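Local coordinates for DBF2 kinase activator protein MOB1 (Saccharomyces cerevisiae, PDB 2HJN) that binds and activates the DBF2 protein kinase, enabling its phosphorylation by CDC15 in late anaphase as part of the mitotic exit network, at residues P107-T112 with Y181-C186; E137-W142 with R175-V180; G95-F100 with C186-E191. All blocks are in the same frame, centred on the assembly; numbering follows the deposited sequence.

Interaction 1: P107-T112 with Y181-C186; sequences PRMIAT and YAHIYC. With ZN (zinc ion), chain B.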
loop_
_atom_site.group_PDB
_atom_site.type_symbol
_atom_site.label_atom_id
_atom_site.label_comp_id
_atom_site.label_asym_id
_atom_site.label_seq_id
_atom_site.Cartn_x
_atom_site.Cartn_y
_atom_site.Cartn_z
ATOM N N PRO A 107 17.216 -1.318 -14.864
ATOM C CA PRO A 107 17.921 -0.278 -15.602
ATOM C C PRO A 107 17.186 0.359 -16.802
ATOM O O PRO A 107 17.660 1.365 -17.306
ATOM C CB PRO A 107 19.237 -0.963 -16.058
ATOM C CG PRO A 107 19.019 -2.404 -15.946
ATOM C CD PRO A 107 17.840 -2.662 -15.024
ATOM N N ARG A 108 16.078 -0.242 -17.250
ATOM C CA ARG A 108 15.272 0.277 -18.323
ATOM C C ARG A 108 13.796 0.127 -17.908
ATOM O O ARG A 108 13.421 -0.806 -17.176
ATOM C CB ARG A 108 15.491 -0.505 -19.625
ATOM C CG ARG A 108 16.863 -0.336 -20.294
ATOM C CD ARG A 108 16.908 -1.241 -21.577
ATOM N NE ARG A 108 16.572 -2.646 -21.280
ATOM C CZ ARG A 108 16.009 -3.514 -22.136
ATOM N NH1 ARG A 108 15.685 -3.135 -23.377
ATOM N NH2 ARG A 108 15.757 -4.772 -21.739
HETATM N N MSE A 109 12.958 1.001 -18.429
HETATM C CA MSE A 109 11.511 0.887 -18.145
HETATM C C MSE A 109 10.943 -0.141 -19.125
HETATM O O MSE A 109 10.619 0.198 -20.263
HETATM C CB MSE A 109 10.826 2.263 -18.240
HETATM C CG MSE A 109 9.322 2.248 -18.034
HETATM SE SE MSE A 109 8.813 1.698 -16.201
HETATM C CE MSE A 109 6.987 2.278 -16.506
ATOM N N ILE A 110 10.823 -1.396 -18.689
ATOM C CA ILE A 110 10.375 -2.468 -19.570
ATOM C C ILE A 110 9.127 -3.202 -19.059
ATOM O O ILE A 110 8.757 -3.066 -17.895
ATOM C CB ILE A 110 11.520 -3.451 -19.906
ATOM C CG1 ILE A 110 12.004 -4.173 -18.625
ATOM C CG2 ILE A 110 12.685 -2.640 -20.546
ATOM C CD1 ILE A 110 13.045 -5.207 -18.812
ATOM N N ALA A 111 8.488 -3.973 -19.949
ATOM C CA ALA A 111 7.325 -4.774 -19.600
ATOM C C ALA A 111 7.554 -5.993 -20.422
ATOM O O ALA A 111 7.079 -6.051 -21.557
ATOM C CB ALA A 111 6.038 -4.055 -20.052
ATOM N N THR A 112 8.299 -6.937 -19.842
ATOM C CA THR A 112 9.092 -7.953 -20.547
ATOM C C THR A 112 10.114 -7.385 -21.523
ATOM O O THR A 112 10.090 -6.194 -21.822
ATOM C CB THR A 112 8.242 -8.963 -21.336
ATOM O OG1 THR A 112 7.753 -8.334 -22.511
ATOM C CG2 THR A 112 7.045 -9.515 -20.473
ATOM N N TYR A 181 1.219 0.102 -14.741
ATOM C CA TYR A 181 0.637 -1.241 -14.468
ATOM C C TYR A 181 1.446 -2.326 -15.173
ATOM O O TYR A 181 1.702 -3.394 -14.580
ATOM C CB TYR A 181 -0.822 -1.361 -14.969
ATOM C CG TYR A 181 -1.887 -0.819 -14.041
ATOM C CD1 TYR A 181 -2.134 -1.400 -12.800
ATOM C CD2 TYR A 181 -2.680 0.261 -14.441
ATOM C CE1 TYR A 181 -3.149 -0.887 -11.977
ATOM C CE2 TYR A 181 -3.663 0.760 -13.647
ATOM C CZ TYR A 181 -3.901 0.182 -12.420
ATOM O OH TYR A 181 -4.913 0.701 -11.695
ATOM N N ALA A 182 1.862 -2.045 -16.411
ATOM C CA ALA A 182 2.607 -3.063 -17.184
ATOM C C ALA A 182 3.933 -3.432 -16.499
ATOM O O ALA A 182 4.314 -4.624 -16.428
ATOM C CB ALA A 182 2.838 -2.621 -18.657
ATOM N N HIS A 183 4.664 -2.427 -16.017
ATOM C CA HIS A 183 5.935 -2.715 -15.310
ATOM C C HIS A 183 5.710 -3.541 -14.014
ATOM O O HIS A 183 6.504 -4.448 -13.690
ATOM C CB HIS A 183 6.719 -1.418 -15.005
ATOM C CG HIS A 183 8.069 -1.682 -14.416
ATOM N ND1 HIS A 183 9.077 -2.316 -15.115
ATOM C CD2 HIS A 183 8.518 -1.541 -13.144
ATOM C CE1 HIS A 183 10.105 -2.517 -14.309
ATOM N NE2 HIS A 183 9.790 -2.058 -13.105
ATOM N N ILE A 184 4.667 -3.189 -13.250
ATOM C CA ILE A 184 4.362 -3.879 -11.984
ATOM C C ILE A 184 4.103 -5.360 -12.214
ATOM O O ILE A 184 4.685 -6.208 -11.551
ATOM C CB ILE A 184 3.127 -3.233 -11.173
ATOM C CG1 ILE A 184 3.462 -1.857 -10.607
ATOM C CG2 ILE A 184 2.752 -4.053 -9.907
ATOM C CD1 ILE A 184 2.225 -1.044 -10.240
ATOM N N TYR A 185 3.210 -5.666 -13.166
ATOM C CA TYR A 185 2.791 -7.055 -13.435
ATOM C C TYR A 185 3.937 -7.891 -13.972
ATOM O O TYR A 185 4.107 -9.055 -13.590
ATOM C CB TYR A 185 1.665 -7.038 -14.498
ATOM C CG TYR A 185 0.281 -7.020 -13.927
ATOM C CD1 TYR A 185 -0.526 -5.880 -14.046
ATOM C CD2 TYR A 185 -0.222 -8.132 -13.219
ATOM C CE1 TYR A 185 -1.813 -5.852 -13.497
ATOM C CE2 TYR A 185 -1.498 -8.108 -12.658
ATOM C CZ TYR A 185 -2.293 -6.962 -12.800
ATOM O OH TYR A 185 -3.589 -6.923 -12.280
ATOM N N CYS A 186 4.709 -7.326 -14.914
ATOM C CA CYS A 186 5.801 -8.067 -15.581
ATOM C C CYS A 186 7.114 -8.150 -14.763
ATOM O O CYS A 186 7.917 -9.084 -14.956
ATOM C CB CYS A 186 6.087 -7.520 -16.979
ATOM S SG CYS A 186 4.669 -7.608 -18.095
HETATM ZN ZN ZN B . 11.123 -2.236 -11.443
#
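H183 sends its imidazole off helix 165-187 with CG anti to the backbone N (chi1 -174°), while across from it M109, a selenomethionine, starts equally extended (chi1 177°) and then bends at chi2, which carries its selenium back to the base of the same ring. This is second-shell support of the zinc site of the MOB1/phocein fold: NE2 of H183 binds the zinc ion at 2.1 Å, and C101, C106 and H188 complete a Cys2His2 set. A zinc-bound histidine has its other nitrogen left to donate, and in this site ND1 of H183 is spent on the backbone O of I110, 2.9 Å away. The bond is nearly straight (174° at the hydrogen) and lies in the ring plane and in the plane of the carbonyl; together with the zinc bond, it is likely to restrict how far the imidazole can turn. The selenium of M109 approaches CG of H183 at 3.9 Å, oblique to the ring, so the histidine meets a polar partner at ND1 and an apolar one at CB and CG. Further along the loop the backbone comes close enough to the helix for small residues to meet: CB of A111 lies 3.8 Å from CB of A182. M109 also packs on helix 132-147, and H187, one turn on from H183, accepts a hydrogen bond from the backbone N of T112. At the end of the segment, the methyl CG2 of T112 rests 3.9 Å from SG of C186.

Interaction 2: E137-W142 with R175-V180; sequences ECLMRW and RRLFRV. With SO4 (sulfate ion), chain C.
L139 drives its two methyls into the surface of helix 165-187 and forms the close-packed half of this contact. CG stands anti to the backbone N (chi1 176°), which reaches the branch across to the other helix: CD1 lies 3.3 Å from the backbone O of R176 and also touches CB of that arginine, while CD2 meets CD2 of L177 at 3.8 Å. CG2 of V180 touches both methyls of L139. Beside them the selenium of M140, a selenomethionine whose chain bends at chi2 and chi3, arrives 3.7 Å from CD2 of L177, the two side chains crossing at about a right angle. Y87, I90 and Y94 of helix 75-97 extend this apolar layer, as does F208 of helix 198-214. The pairing is plain helix-to-helix packing within the largely helical MOB1/phocein fold: segments 137-142 and 175-180, on helices 132-147 and 165-187, run roughly antiparallel, with 142° between their directions and 10.5 Å between their axes at closest approach. One turn on from L139, at W142, the chemistry changes as the contact reaches its partly exposed side. The guanidinium of R176 lies over the six-membered ring of W142 in a cation-pi stack, with the planes 25° apart and NH1 3.7 Å from CZ2. The same R176, with R175 and R179, gathers round a sulfate ion probably brought by the crystallisation liquor. R179 presents its guanidinium edge, giving NH1 to O4 and NH2 to O2 of the sulfate in two nearly straight bonds. R175 also turns its guanidinium edge to the ion, though its NH2-to-O1 distance of 2.5 Å is doubtfully short and its NE bonds are weak, whereas R176 contributes merely a weak bond from NE to O4, at 3.2 Å.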
loop_
_atom_site.group_PDB
_atom_site.type_symbol
_atom_site.label_atom_id
_atom_site.label_comp_id
_atom_site.label_asym_id
_atom_site.label_seq_id
_atom_site.Cartn_x
_atom_site.Cartn_y
_atom_site.Cartn_z
ATOM N N GLU A 137 8.777 7.991 -11.492
ATOM C CA GLU A 137 8.868 9.277 -10.842
ATOM C C GLU A 137 8.489 10.440 -11.747
ATOM O O GLU A 137 7.635 11.249 -11.381
ATOM C CB GLU A 137 10.280 9.464 -10.224
ATOM C CG GLU A 137 10.511 10.794 -9.509
ATOM C CD GLU A 137 9.835 10.898 -8.152
ATOM O OE1 GLU A 137 9.773 9.876 -7.471
ATOM O OE2 GLU A 137 9.397 12.008 -7.737
ATOM N N CYS A 138 9.160 10.564 -12.904
ATOM C CA CYS A 138 8.908 11.634 -13.881
ATOM C C CYS A 138 7.449 11.630 -14.353
ATOM O O CYS A 138 6.813 12.696 -14.465
ATOM C CB CYS A 138 9.825 11.420 -15.102
ATOM S SG CYS A 138 11.606 11.834 -14.813
ATOM N N LEU A 139 6.940 10.443 -14.706
ATOM C CA LEU A 139 5.586 10.303 -15.207
ATOM C C LEU A 139 4.571 10.723 -14.176
ATOM O O LEU A 139 3.653 11.472 -14.515
ATOM C CB LEU A 139 5.243 8.872 -15.668
ATOM C CG LEU A 139 3.850 8.448 -16.156
ATOM C CD1 LEU A 139 3.943 7.129 -16.942
ATOM C CD2 LEU A 139 2.895 8.128 -15.064
HETATM N N MSE A 140 4.683 10.197 -12.956
HETATM C CA MSE A 140 3.695 10.499 -11.886
HETATM C C MSE A 140 3.736 11.970 -11.501
HETATM O O MSE A 140 2.689 12.572 -11.324
HETATM C CB MSE A 140 3.944 9.649 -10.649
HETATM C CG MSE A 140 3.781 8.149 -10.910
HETATM SE SE MSE A 140 1.937 7.569 -11.445
HETATM C CE MSE A 140 1.377 7.216 -9.612
ATOM N N ARG A 141 4.930 12.554 -11.354
ATOM C CA ARG A 141 5.055 14.012 -11.091
ATOM C C ARG A 141 4.473 14.837 -12.258
ATOM O O ARG A 141 3.907 15.882 -12.035
ATOM C CB ARG A 141 6.523 14.461 -10.847
ATOM C CG ARG A 141 7.200 14.037 -9.484
ATOM C CD ARG A 141 6.363 14.211 -8.179
ATOM N NE ARG A 141 5.286 13.214 -7.982
ATOM C CZ ARG A 141 5.433 11.955 -7.600
ATOM N NH1 ARG A 141 6.622 11.411 -7.383
ATOM N NH2 ARG A 141 4.356 11.203 -7.458
ATOM N N TRP A 142 4.640 14.363 -13.488
ATOM C CA TRP A 142 3.993 15.020 -14.663
ATOM C C TRP A 142 2.438 14.965 -14.564
ATOM O O TRP A 142 1.731 15.963 -14.870
ATOM C CB TRP A 142 4.502 14.435 -16.003
ATOM C CG TRP A 142 3.784 15.018 -17.206
ATOM C CD1 TRP A 142 4.092 16.156 -17.898
ATOM C CD2 TRP A 142 2.627 14.472 -17.812
ATOM N NE1 TRP A 142 3.196 16.339 -18.942
ATOM C CE2 TRP A 142 2.272 15.323 -18.898
ATOM C CE3 TRP A 142 1.873 13.311 -17.581
ATOM C CZ2 TRP A 142 1.162 15.077 -19.703
ATOM C CZ3 TRP A 142 0.729 13.088 -18.381
ATOM C CH2 TRP A 142 0.413 13.946 -19.445
ATOM N N ARG A 175 -3.068 6.548 -21.193
ATOM C CA ARG A 175 -2.060 5.776 -21.941
ATOM C C ARG A 175 -0.746 5.608 -21.134
ATOM O O ARG A 175 -0.143 4.516 -21.055
ATOM C CB ARG A 175 -1.746 6.445 -23.297
ATOM C CG ARG A 175 -2.688 6.168 -24.420
ATOM C CD ARG A 175 -2.069 6.640 -25.803
ATOM N NE ARG A 175 -1.425 7.976 -25.831
ATOM C CZ ARG A 175 -2.024 9.109 -26.222
ATOM N NH1 ARG A 175 -3.309 9.128 -26.582
ATOM N NH2 ARG A 175 -1.346 10.238 -26.237
ATOM N N ARG A 176 -0.288 6.700 -20.532
ATOM C CA ARG A 176 0.911 6.641 -19.662
ATOM C C ARG A 176 0.749 5.839 -18.343
ATOM O O ARG A 176 1.624 5.022 -17.983
ATOM C CB ARG A 176 1.410 8.061 -19.434
ATOM C CG ARG A 176 1.772 8.722 -20.795
ATOM C CD ARG A 176 2.231 10.170 -20.646
ATOM N NE ARG A 176 2.249 10.874 -21.918
ATOM C CZ ARG A 176 2.855 12.046 -22.118
ATOM N NH1 ARG A 176 3.522 12.657 -21.122
ATOM N NH2 ARG A 176 2.780 12.623 -23.316
ATOM N N LEU A 177 -0.356 6.044 -17.617
ATOM C CA LEU A 177 -0.574 5.293 -16.380
ATOM C C LEU A 177 -0.604 3.781 -16.638
ATOM O O LEU A 177 -0.101 2.999 -15.819
ATOM C CB LEU A 177 -1.863 5.774 -15.691
ATOM C CG LEU A 177 -1.836 7.198 -15.096
ATOM C CD1 LEU A 177 -3.198 7.582 -14.447
ATOM C CD2 LEU A 177 -0.681 7.425 -14.104
ATOM N N PHE A 178 -1.158 3.365 -17.780
ATOM C CA PHE A 178 -1.131 1.922 -18.168
ATOM C C PHE A 178 0.260 1.327 -18.164
ATOM O O PHE A 178 0.410 0.240 -17.667
ATOM C CB PHE A 178 -1.826 1.623 -19.529
ATOM C CG PHE A 178 -1.975 0.120 -19.827
ATOM C CD1 PHE A 178 -3.192 -0.538 -19.612
ATOM C CD2 PHE A 178 -0.898 -0.609 -20.351
ATOM C CE1 PHE A 178 -3.325 -1.902 -19.868
ATOM C CE2 PHE A 178 -1.004 -2.011 -20.586
ATOM C CZ PHE A 178 -2.213 -2.642 -20.343
ATOM N N ARG A 179 1.262 2.025 -18.730
ATOM C CA ARG A 179 2.668 1.568 -18.732
ATOM C C ARG A 179 3.199 1.246 -17.307
ATOM O O ARG A 179 4.087 0.415 -17.164
ATOM C CB ARG A 179 3.586 2.647 -19.373
ATOM C CG ARG A 179 3.239 2.884 -20.888
ATOM C CD ARG A 179 3.915 4.030 -21.620
ATOM N NE ARG A 179 3.211 4.158 -22.896
ATOM C CZ ARG A 179 3.045 5.274 -23.588
ATOM N NH1 ARG A 179 3.551 6.403 -23.154
ATOM N NH2 ARG A 179 2.367 5.239 -24.747
ATOM N N VAL A 180 2.685 1.948 -16.284
ATOM C CA VAL A 180 3.073 1.680 -14.861
ATOM C C VAL A 180 2.488 0.348 -14.425
ATOM O O VAL A 180 3.192 -0.474 -13.820
ATOM C CB VAL A 180 2.627 2.812 -13.900
ATOM C CG1 VAL A 180 3.120 2.506 -12.470
ATOM C CG2 VAL A 180 3.177 4.209 -14.398
HETATM S S SO4 C . 2.218 9.226 -25.507
HETATM O O1 SO4 C . 0.892 9.772 -25.194
HETATM O O2 SO4 C . 1.987 7.930 -26.169
HETATM O O3 SO4 C . 3.037 10.153 -26.270
HETATM O O4 SO4 C . 3.048 8.977 -24.342
#

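Interaction 3: G95-F100 with C186-E191; sequences GSITEF and CHHFNE. With ZN (zinc ion), chain B.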
loop_
_atom_site.group_PDB
_atom_site.type_symbol
_atom_site.label_atom_id
_atom_site.label_comp_id
_atom_site.label_asym_id
_atom_site.label_seq_id
_atom_site.Cartn_x
_atom_site.Cartn_y
_atom_site.Cartn_z
ATOM N N GLY A 95 3.960 2.435 -4.450
ATOM C CA GLY A 95 4.482 2.740 -3.138
ATOM C C GLY A 95 4.686 1.511 -2.300
ATOM O O GLY A 95 5.576 1.486 -1.482
ATOM N N SER A 96 3.833 0.504 -2.450
ATOM C CA SER A 96 3.969 -0.719 -1.658
ATOM C C SER A 96 5.241 -1.528 -1.993
ATOM O O SER A 96 5.819 -2.225 -1.132
ATOM C CB SER A 96 2.706 -1.602 -1.790
ATOM O OG SER A 96 2.699 -2.318 -3.013
ATOM N N ILE A 97 5.694 -1.417 -3.236
ATOM C CA ILE A 97 6.845 -2.213 -3.681
ATOM C C ILE A 97 8.082 -1.381 -4.054
ATOM O O ILE A 97 9.057 -1.925 -4.600
ATOM C CB ILE A 97 6.460 -3.234 -4.799
ATOM C CG1 ILE A 97 5.684 -2.566 -5.954
ATOM C CG2 ILE A 97 5.622 -4.330 -4.200
ATOM C CD1 ILE A 97 6.537 -1.973 -7.043
ATOM N N THR A 98 8.029 -0.081 -3.758
ATOM C CA THR A 98 9.032 0.862 -4.291
ATOM C C THR A 98 10.505 0.526 -3.941
ATOM O O THR A 98 11.454 0.810 -4.746
ATOM C CB THR A 98 8.732 2.316 -3.838
ATOM O OG1 THR A 98 9.652 3.186 -4.488
ATOM C CG2 THR A 98 8.911 2.493 -2.293
ATOM N N GLU A 99 10.706 -0.064 -2.766
ATOM C CA GLU A 99 12.068 -0.458 -2.366
ATOM C C GLU A 99 12.633 -1.610 -3.192
ATOM O O GLU A 99 13.818 -1.867 -3.109
ATOM C CB GLU A 99 12.176 -0.801 -0.867
ATOM C CG GLU A 99 11.983 0.354 0.099
ATOM C CD GLU A 99 12.138 -0.101 1.575
ATOM O OE1 GLU A 99 13.231 -0.521 1.979
ATOM O OE2 GLU A 99 11.155 -0.076 2.313
ATOM N N PHE A 100 11.795 -2.310 -3.964
ATOM C CA PHE A 100 12.227 -3.435 -4.840
ATOM C C PHE A 100 12.489 -3.017 -6.298
ATOM O O PHE A 100 12.889 -3.831 -7.120
ATOM C CB PHE A 100 11.165 -4.539 -4.823
ATOM C CG PHE A 100 10.772 -4.987 -3.419
ATOM C CD1 PHE A 100 9.488 -4.749 -2.932
ATOM C CD2 PHE A 100 11.700 -5.580 -2.582
ATOM C CE1 PHE A 100 9.120 -5.131 -1.638
ATOM C CE2 PHE A 100 11.344 -5.970 -1.277
ATOM C CZ PHE A 100 10.043 -5.745 -0.809
ATOM N N CYS A 186 4.709 -7.326 -14.914
ATOM C CA CYS A 186 5.801 -8.067 -15.581
ATOM C C CYS A 186 7.114 -8.150 -14.763
ATOM O O CYS A 186 7.917 -9.084 -14.956
ATOM C CB CYS A 186 6.087 -7.520 -16.979
ATOM S SG CYS A 186 4.669 -7.608 -18.095
ATOM N N HIS A 187 7.334 -7.220 -13.849
ATOM C CA HIS A 187 8.578 -7.238 -13.084
ATOM C C HIS A 187 8.509 -7.250 -11.557
ATOM O O HIS A 187 9.521 -7.554 -10.896
ATOM C CB HIS A 187 9.537 -6.181 -13.675
ATOM C CG HIS A 187 9.808 -6.435 -15.135
ATOM N ND1 HIS A 187 10.653 -7.431 -15.556
ATOM C CD2 HIS A 187 9.230 -5.939 -16.258
ATOM C CE1 HIS A 187 10.661 -7.475 -16.876
ATOM N NE2 HIS A 187 9.780 -6.599 -17.324
ATOM N N HIS A 188 7.326 -6.966 -10.987
ATOM C CA HIS A 188 7.204 -6.963 -9.508
ATOM C C HIS A 188 6.063 -7.781 -8.915
ATOM O O HIS A 188 5.730 -7.604 -7.747
ATOM C CB HIS A 188 7.181 -5.506 -8.988
ATOM C CG HIS A 188 8.427 -4.748 -9.351
ATOM N ND1 HIS A 188 9.646 -5.008 -8.764
ATOM C CD2 HIS A 188 8.671 -3.862 -10.347
ATOM C CE1 HIS A 188 10.575 -4.251 -9.322
ATOM N NE2 HIS A 188 10.010 -3.535 -10.282
ATOM N N PHE A 189 5.446 -8.655 -9.699
ATOM C CA PHE A 189 4.242 -9.350 -9.168
ATOM C C PHE A 189 4.536 -10.214 -7.951
ATOM O O PHE A 189 3.659 -10.325 -7.092
ATOM C CB PHE A 189 3.502 -10.152 -10.229
ATOM C CG PHE A 189 2.089 -10.619 -9.827
ATOM C CD1 PHE A 189 0.966 -9.780 -10.005
ATOM C CD2 PHE A 189 1.856 -11.923 -9.349
ATOM C CE1 PHE A 189 -0.335 -10.212 -9.637
ATOM C CE2 PHE A 189 0.560 -12.328 -8.976
ATOM C CZ PHE A 189 -0.528 -11.489 -9.128
ATOM N N ASN A 190 5.703 -10.856 -7.907
ATOM C CA ASN A 190 6.093 -11.681 -6.726
ATOM C C ASN A 190 6.047 -10.933 -5.395
ATOM O O ASN A 190 5.774 -11.516 -4.351
ATOM C CB ASN A 190 7.471 -12.389 -6.859
ATOM C CG ASN A 190 8.583 -11.525 -7.523
ATOM O OD1 ASN A 190 9.604 -12.088 -7.954
ATOM N ND2 ASN A 190 8.405 -10.184 -7.606
ATOM N N GLU A 191 6.301 -9.635 -5.463
ATOM C CA GLU A 191 6.416 -8.798 -4.254
ATOM C C GLU A 191 5.022 -8.360 -3.842
ATOM O O GLU A 191 4.716 -8.278 -2.682
ATOM C CB GLU A 191 7.357 -7.624 -4.531
ATOM C CG GLU A 191 8.873 -8.035 -4.561
ATOM C CD GLU A 191 9.617 -7.558 -5.810
ATOM O OE1 GLU A 191 9.026 -6.875 -6.657
ATOM O OE2 GLU A 191 10.817 -7.866 -5.960
HETATM ZN ZN ZN B . 11.123 -2.236 -11.443
HETATM O O HOH W 1 13.089 -6.316 -8.043
#
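H188 and F100 meet beside the zinc ion, which NE2 of H188 binds at 2.1 Å. The backbone O of F100 sits near the plane of the imidazole at its edge, 3.2 Å from CE1 of H188, and CD1 of I97 touches the same ring obliquely near CG. One step outward, E191 holds the ligand from behind: ND1 of H188 donates to OE1 of E191 at 2.9 Å, and OE1 receives it on its syn lone pair and lies almost exactly in the plane of the imidazole. This His-carboxylate hydrogen bond behind a zinc ligand, in a protein of the MOB1/phocein family, is likely to restrain the rotation of the ring and to increase the electron density on the coordinating nitrogen. H188 itself occupies the N-cap position of helix 189-194, and E191 follows in that helix's first turn. Its CG stands anti to the carbonyl carbon (chi1 -75°) and the chain then bends at chi2, turning the carboxylate back toward the histidine. On the way CG passes over one face of the F100 ring in a CH-pi contact, 3.9 Å from the centroid, with ring and carboxylate planes only 9° apart. CB of E191 rests on CG2 of I97. Cutting E191 back to an alanine would probably leave ND1 of H188 without its acceptor, the imidazole less restrained and one face of F100 less covered. A water donates to the O of F100 and, weakly, to OE2 of E191. Farther out, H30 of the second subunit meets the F100 ring edge-to-face and gives its backbone N to OE2 of E99.

In the fold
All three contacts draw on helix 165-187, and their chemistry differs with their place on it. Interaction 2 is the buried one, apolar between two helices and changing to stacked cation and anion binding only at its partly exposed margin. Interactions 1 and 3 are partly buried and meet at the zinc ion, each supplying one histidine ligand; C186 lies in a segment of both but makes its contacts in interaction 1. Their second shells differ: a loop carbonyl serves one ligand, a carboxylate the other. Interaction 1 also touches interaction 2, through CE of M109, whereas interactions 2 and 3 stay apart. Of the three, interaction 3 alone reaches the second subunit.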